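Ankyrin repeat domain-containing protein EMB506, chloroplastic (Arabidopsis thaliana, PDB 6JD6) takes part in the initial differentiation of proplastids during embryo development, is needed for correct leaf margin development, and has molecular condensate scaffold activity. Local coordinates at residues 210-215 with 243-248; 184-189 with 216-221. One frame throughout, in Å; residues are numbered along the deposited sequence.

Contact 1 (210-215 with 243-248); sequences EGWTPL and DGKLAL
Leu215 meets Ala247 where two neighbouring ankyrin repeats, ANK 4 and ANK 5, begin their first helices. Segment 210-215 carries the Thr-Pro-Leu of the family's TPLH motif, which His216 completes. In ANK 5 the helix begins at Ala247, directly after Leu246 at the N-cap position. Leu215 CG lies 3.9 Å from Ala247 CB. CD2 of the same leucine reaches that methyl as well. With CG anti to the backbone N (chi1 -174°), the isobutyl group extends across to the next repeat.

Trp212 takes part at the loop end. Its CB leads into an indole ring that meets His216 of the same repeat, the two planes at about 45°. CD1 lies 3.5 Å from Glu210 O, which sits in the ring plane at the edge. The next atom, NE1, donates to water 2 at 2.9 Å, also in plane. Beyond it, CZ2 lies 4.4 Å from Lys245 NZ, which comes to the ring edge and not over a face. CH2, at the far end of the ring, packs towards Gln220.

The chain of another protein meets three of these side chains: an aromatic ring lies against Trp212 at about 30° between planes, and its backbone is hydrogen-bonded to both carboxylate oxygens of Glu210 and to Lys245 NZ, for which it is the strongest partner. The salt bridge from Lys245 NZ to Asp243 OD2 is long.

No direct hydrogen bond joins the two segments. Water 2 bridges them instead. It accepts from Trp212 NE1 and from Lys245 NZ, and it lies 3.0 Å from Asp243 OD1. Water 1 lies 2.8 Å from Glu210 O and makes a weak second bond to Asp243 OD1.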
loop_
_atom_site.group_PDB
_atom_site.type_symbol
_atom_site.label_atom_id
_atom_site.label_comp_id
_atom_site.label_asym_id
_atom_site.label_seq_id
_atom_site.Cartn_x
_atom_site.Cartn_y
_atom_site.Cartn_z
ATOM N N GLU A 210 -8.968 13.043 -12.482
ATOM C CA GLU A 210 -9.007 12.875 -13.929
ATOM C C GLU A 210 -10.341 12.304 -14.416
ATOM O O GLU A 210 -10.449 11.858 -15.555
ATOM C CB GLU A 210 -7.843 11.992 -14.396
ATOM C CG GLU A 210 -6.467 12.631 -14.221
ATOM C CD GLU A 210 -5.321 11.681 -14.558
ATOM O OE1 GLU A 210 -4.974 10.837 -13.704
ATOM O OE2 GLU A 210 -4.767 11.779 -15.677
ATOM N N GLY A 211 -11.349 12.309 -13.548
ATOM C CA GLY A 211 -12.670 11.817 -13.907
ATOM C C GLY A 211 -12.805 10.303 -13.917
ATOM O O GLY A 211 -13.788 9.768 -14.422
ATOM N N TRP A 212 -11.820 9.604 -13.365
ATOM C CA TRP A 212 -11.876 8.144 -13.301
ATOM C C TRP A 212 -12.750 7.677 -12.142
ATOM O O TRP A 212 -12.595 8.145 -11.012
ATOM C CB TRP A 212 -10.469 7.552 -13.169
ATOM C CG TRP A 212 -9.735 7.454 -14.472
ATOM C CD1 TRP A 212 -9.467 8.474 -15.345
ATOM C CD2 TRP A 212 -9.165 6.272 -15.047
ATOM N NE1 TRP A 212 -8.772 7.994 -16.431
ATOM C CE2 TRP A 212 -8.571 6.645 -16.271
ATOM C CE3 TRP A 212 -9.098 4.931 -14.645
ATOM C CZ2 TRP A 212 -7.923 5.729 -17.101
ATOM C CZ3 TRP A 212 -8.454 4.021 -15.466
ATOM C CH2 TRP A 212 -7.871 4.426 -16.679
ATOM N N THR A 213 -13.669 6.756 -12.432
ATOM C CA THR A 213 -14.538 6.170 -11.415
ATOM C C THR A 213 -14.058 4.755 -11.070
ATOM O O THR A 213 -13.200 4.208 -11.765
ATOM C CB THR A 213 -16.000 6.105 -11.908
ATOM O OG1 THR A 213 -16.098 5.170 -12.987
ATOM C CG2 THR A 213 -16.483 7.477 -12.368
ATOM N N PRO A 214 -14.600 4.154 -9.994
ATOM C CA PRO A 214 -14.248 2.757 -9.709
ATOM C C PRO A 214 -14.541 1.799 -10.872
ATOM O O PRO A 214 -13.791 0.837 -11.060
ATOM C CB PRO A 214 -15.130 2.419 -8.502
ATOM C CG PRO A 214 -15.290 3.719 -7.803
ATOM C CD PRO A 214 -15.378 4.757 -8.892
ATOM N N LEU A 215 -15.603 2.054 -11.632
ATOM C CA LEU A 215 -15.921 1.225 -12.793
ATOM C C LEU A 215 -14.796 1.247 -13.829
ATOM O O LEU A 215 -14.457 0.212 -14.400
ATOM C CB LEU A 215 -17.241 1.659 -13.443
ATOM C CG LEU A 215 -17.734 0.753 -14.579
ATOM C CD1 LEU A 215 -17.943 -0.668 -14.062
ATOM C CD2 LEU A 215 -19.022 1.287 -15.214
ATOM N N ASP A 243 -10.906 13.128 -20.317
ATOM C CA ASP A 243 -10.610 13.061 -21.744
ATOM C C ASP A 243 -11.565 12.136 -22.511
ATOM O O ASP A 243 -11.214 11.602 -23.561
ATOM C CB ASP A 243 -9.144 12.694 -21.998
ATOM C CG ASP A 243 -8.727 11.436 -21.282
ATOM O OD1 ASP A 243 -9.570 10.847 -20.574
ATOM O OD2 ASP A 243 -7.547 11.044 -21.413
ATOM N N GLY A 244 -12.768 11.957 -21.969
ATOM C CA GLY A 244 -13.884 11.395 -22.719
ATOM C C GLY A 244 -13.987 9.884 -22.820
ATOM O O GLY A 244 -14.731 9.378 -23.653
ATOM N N LYS A 245 -13.265 9.156 -21.973
ATOM C CA LYS A 245 -13.279 7.695 -22.040
ATOM C C LYS A 245 -14.407 7.068 -21.220
ATOM O O LYS A 245 -14.567 7.371 -20.037
ATOM C CB LYS A 245 -11.954 7.116 -21.548
ATOM C CG LYS A 245 -10.708 7.685 -22.198
ATOM C CD LYS A 245 -9.484 7.215 -21.411
ATOM C CE LYS A 245 -8.183 7.809 -21.934
ATOM N NZ LYS A 245 -7.038 7.359 -21.091
ATOM N N LEU A 246 -15.170 6.183 -21.857
ATOM C CA LEU A 246 -16.132 5.337 -21.157
ATOM C C LEU A 246 -15.413 4.104 -20.642
ATOM O O LEU A 246 -14.355 3.748 -21.153
ATOM C CB LEU A 246 -17.237 4.889 -22.109
ATOM C CG LEU A 246 -18.259 5.924 -22.576
ATOM C CD1 LEU A 246 -19.114 5.350 -23.703
ATOM C CD2 LEU A 246 -19.130 6.360 -21.410
ATOM N N ALA A 247 -15.988 3.444 -19.640
ATOM C CA ALA A 247 -15.480 2.140 -19.216
ATOM C C ALA A 247 -15.472 1.185 -20.411
ATOM O O ALA A 247 -14.587 0.343 -20.541
ATOM C CB ALA A 247 -16.327 1.574 -18.081
ATOM N N LEU A 248 -16.458 1.345 -21.290
ATOM C CA LEU A 248 -16.524 0.583 -22.533
ATOM C C LEU A 248 -15.239 0.708 -23.351
ATOM O O LEU A 248 -14.754 -0.276 -23.903
ATOM C CB LEU A 248 -17.717 1.036 -23.372
ATOM C CG LEU A 248 -17.872 0.359 -24.735
ATOM C CD1 LEU A 248 -18.078 -1.142 -24.567
ATOM C CD2 LEU A 248 -19.025 0.977 -25.518
HETATM O O HOH W 1 -8.976 11.905 -17.922
HETATM O O HOH W 2 -7.765 9.285 -18.818
#

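Contact 2 (184-189 with 216-221); sequences YAVQVG and HIAVQS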
loop_
_atom_site.group_PDB
_atom_site.type_symbol
_atom_site.label_atom_id
_atom_site.label_comp_id
_atom_site.label_asym_id
_atom_site.label_seq_id
_atom_site.Cartn_x
_atom_site.Cartn_y
_atom_site.Cartn_z
ATOM N N TYR A 184 -9.369 2.555 -4.482
ATOM C CA TYR A 184 -8.227 1.708 -4.154
ATOM C C TYR A 184 -8.614 0.250 -3.921
ATOM O O TYR A 184 -7.848 -0.655 -4.242
ATOM C CB TYR A 184 -7.469 2.263 -2.943
ATOM C CG TYR A 184 -6.762 3.574 -3.207
ATOM C CD1 TYR A 184 -5.750 3.662 -4.151
ATOM C CD2 TYR A 184 -7.088 4.719 -2.490
ATOM C CE1 TYR A 184 -5.093 4.860 -4.386
ATOM C CE2 TYR A 184 -6.441 5.918 -2.718
ATOM C CZ TYR A 184 -5.445 5.982 -3.668
ATOM O OH TYR A 184 -4.796 7.177 -3.893
ATOM N N ALA A 185 -9.793 0.019 -3.354
ATOM C CA ALA A 185 -10.264 -1.344 -3.122
ATOM C C ALA A 185 -10.456 -2.056 -4.455
ATOM O O ALA A 185 -10.176 -3.248 -4.592
ATOM C CB ALA A 185 -11.564 -1.335 -2.325
ATOM N N VAL A 186 -10.935 -1.310 -5.439
ATOM C CA VAL A 186 -11.065 -1.842 -6.781
ATOM C C VAL A 186 -9.687 -2.072 -7.423
ATOM O O VAL A 186 -9.449 -3.129 -8.011
ATOM C CB VAL A 186 -11.937 -0.928 -7.656
ATOM C CG1 VAL A 186 -11.858 -1.359 -9.098
ATOM C CG2 VAL A 186 -13.385 -0.959 -7.158
ATOM N N GLN A 187 -8.774 -1.110 -7.284
ATOM C CA GLN A 187 -7.447 -1.258 -7.893
ATOM C C GLN A 187 -6.663 -2.476 -7.396
ATOM O O GLN A 187 -5.952 -3.114 -8.178
ATOM C CB GLN A 187 -6.577 -0.001 -7.752
ATOM C CG GLN A 187 -5.382 -0.046 -8.715
ATOM C CD GLN A 187 -4.310 0.991 -8.445
ATOM O OE1 GLN A 187 -4.114 1.422 -7.311
ATOM N NE2 GLN A 187 -3.596 1.390 -9.501
ATOM N N VAL A 188 -6.781 -2.796 -6.108
ATOM C CA VAL A 188 -6.064 -3.951 -5.563
ATOM C C VAL A 188 -6.899 -5.226 -5.647
ATOM O O VAL A 188 -6.497 -6.276 -5.147
ATOM C CB VAL A 188 -5.566 -3.711 -4.108
ATOM C CG1 VAL A 188 -4.723 -2.441 -4.042
ATOM C CG2 VAL A 188 -6.735 -3.625 -3.133
ATOM N N GLY A 189 -8.060 -5.127 -6.288
ATOM C CA GLY A 189 -8.933 -6.272 -6.490
ATOM C C GLY A 189 -9.468 -6.914 -5.218
ATOM O O GLY A 189 -9.632 -8.134 -5.153
ATOM N N HIS A 216 -14.227 2.429 -14.066
ATOM C CA HIS A 216 -13.076 2.578 -14.962
ATOM C C HIS A 216 -11.898 1.709 -14.506
ATOM O O HIS A 216 -11.302 0.981 -15.301
ATOM C CB HIS A 216 -12.626 4.049 -15.049
ATOM C CG HIS A 216 -13.559 4.929 -15.826
ATOM N ND1 HIS A 216 -14.349 5.890 -15.229
ATOM C CD2 HIS A 216 -13.820 5.001 -17.152
ATOM C CE1 HIS A 216 -15.060 6.510 -16.155
ATOM N NE2 HIS A 216 -14.760 5.991 -17.331
ATOM N N ILE A 217 -11.567 1.795 -13.222
ATOM C CA ILE A 217 -10.460 1.021 -12.672
ATOM C C ILE A 217 -10.744 -0.485 -12.705
ATOM O O ILE A 217 -9.849 -1.283 -12.987
ATOM C CB ILE A 217 -10.135 1.449 -11.224
ATOM C CG1 ILE A 217 -9.898 2.958 -11.151
ATOM C CG2 ILE A 217 -8.916 0.692 -10.701
ATOM C CD1 ILE A 217 -9.650 3.456 -9.736
ATOM N N ALA A 218 -11.986 -0.868 -12.418
ATOM C CA ALA A 218 -12.376 -2.277 -12.441
ATOM C C ALA A 218 -12.137 -2.885 -13.817
ATOM O O ALA A 218 -11.536 -3.954 -13.947
ATOM C CB ALA A 218 -13.837 -2.435 -12.032
ATOM N N VAL A 219 -12.607 -2.189 -14.844
ATOM C CA VAL A 219 -12.401 -2.612 -16.222
ATOM C C VAL A 219 -10.910 -2.613 -16.605
ATOM O O VAL A 219 -10.436 -3.518 -17.289
ATOM C CB VAL A 219 -13.218 -1.735 -17.187
ATOM C CG1 VAL A 219 -12.951 -2.125 -18.620
ATOM C CG2 VAL A 219 -14.710 -1.865 -16.870
ATOM N N GLN A 220 -10.169 -1.608 -16.150
ATOM C CA GLN A 220 -8.728 -1.570 -16.389
ATOM C C GLN A 220 -8.039 -2.799 -15.790
ATOM O O GLN A 220 -7.111 -3.352 -16.387
ATOM C CB GLN A 220 -8.111 -0.297 -15.806
ATOM C CG GLN A 220 -6.657 -0.065 -16.213
ATOM C CD GLN A 220 -5.986 1.002 -15.379
ATOM O OE1 GLN A 220 -5.993 0.939 -14.148
ATOM N NE2 GLN A 220 -5.405 1.994 -16.040
ATOM N N SER A 221 -8.507 -3.234 -14.621
ATOM C CA SER A 221 -7.931 -4.400 -13.950
ATOM C C SER A 221 -8.372 -5.712 -14.601
ATOM O O SER A 221 -7.879 -6.782 -14.248
ATOM C CB SER A 221 -8.307 -4.412 -12.464
ATOM O OG SER A 221 -9.650 -4.832 -12.284
HETATM O O HOH W 3 -10.222 -5.272 -9.579
#
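Val186 packs against Ile217 and Ala218 where the first helices of two successive ankyrin repeats, ANK 3 and ANK 4, lie side by side. This is the stacking of repeats that builds the solenoid. The four touching residues are all buried.

Apolar contacts come first. Val186 CG1 is the tip that does most of the touching. It is anti to the backbone N (chi1 170°), which sends it to the backbone of the next helix. It lies 3.4 Å from Ala218 N, so the methyl rests directly on the main chain. It also meets Ala218 CB at 3.7 Å and Ile217 CB at 3.9 Å. Ile217 answers with its own branch: CG2 lies 3.7 Å from Gln187 CA and also meets the start of the glutamine side chain. Ala218 also touches Ile226, Thr227 and Leu230 of helix 224-232.

Contacts to another protein form a second group. Gln187 touches Ile217 with its aliphatic root, while its OE1 is hydrogen-bonded to a basic side chain of the chain of another protein. Aromatic packing from that chain covers Gln187 and Ile217.

Hydrogen bonds form a third group. No direct one crosses between the segments, but water 3 bridges them, donating to Val186 O and to Ser221 OG, each at 2.8 Å. Val186 O also accepts Gly189 N, part of the Schellman motif that ends helix 181-187, in which Gly189, with positive phi, is the C-prime residue. Ser221 OG in turn donates to Ala218 O at 2.7 Å. The hydroxyl oxygen approaches at a C=O angle of 124° and lies 24° out of the carbonyl plane.

Contacts 1 and 2 share helix 214-220 and have centres 12 Å apart. Contact 2 joins this helix to ANK 3, and contact 1 joins its start to ANK 5, so the two are successive steps of one solenoid. They touch directly. His216 NE2 of contact 2 lies 3.0 Å from Lys245 O of contact 1, a probable hydrogen bond between repeats. Pro214 O packs on Val186 CG1 at 3.5 Å. Trp212 CH2 packs on Gln220 NE2 at the same distance. Both contacts also supply residues that bind the chain of another protein. A sulfate ion, probably from the crystallisation liquor, lies about 5 Å from the Gln187 side chain.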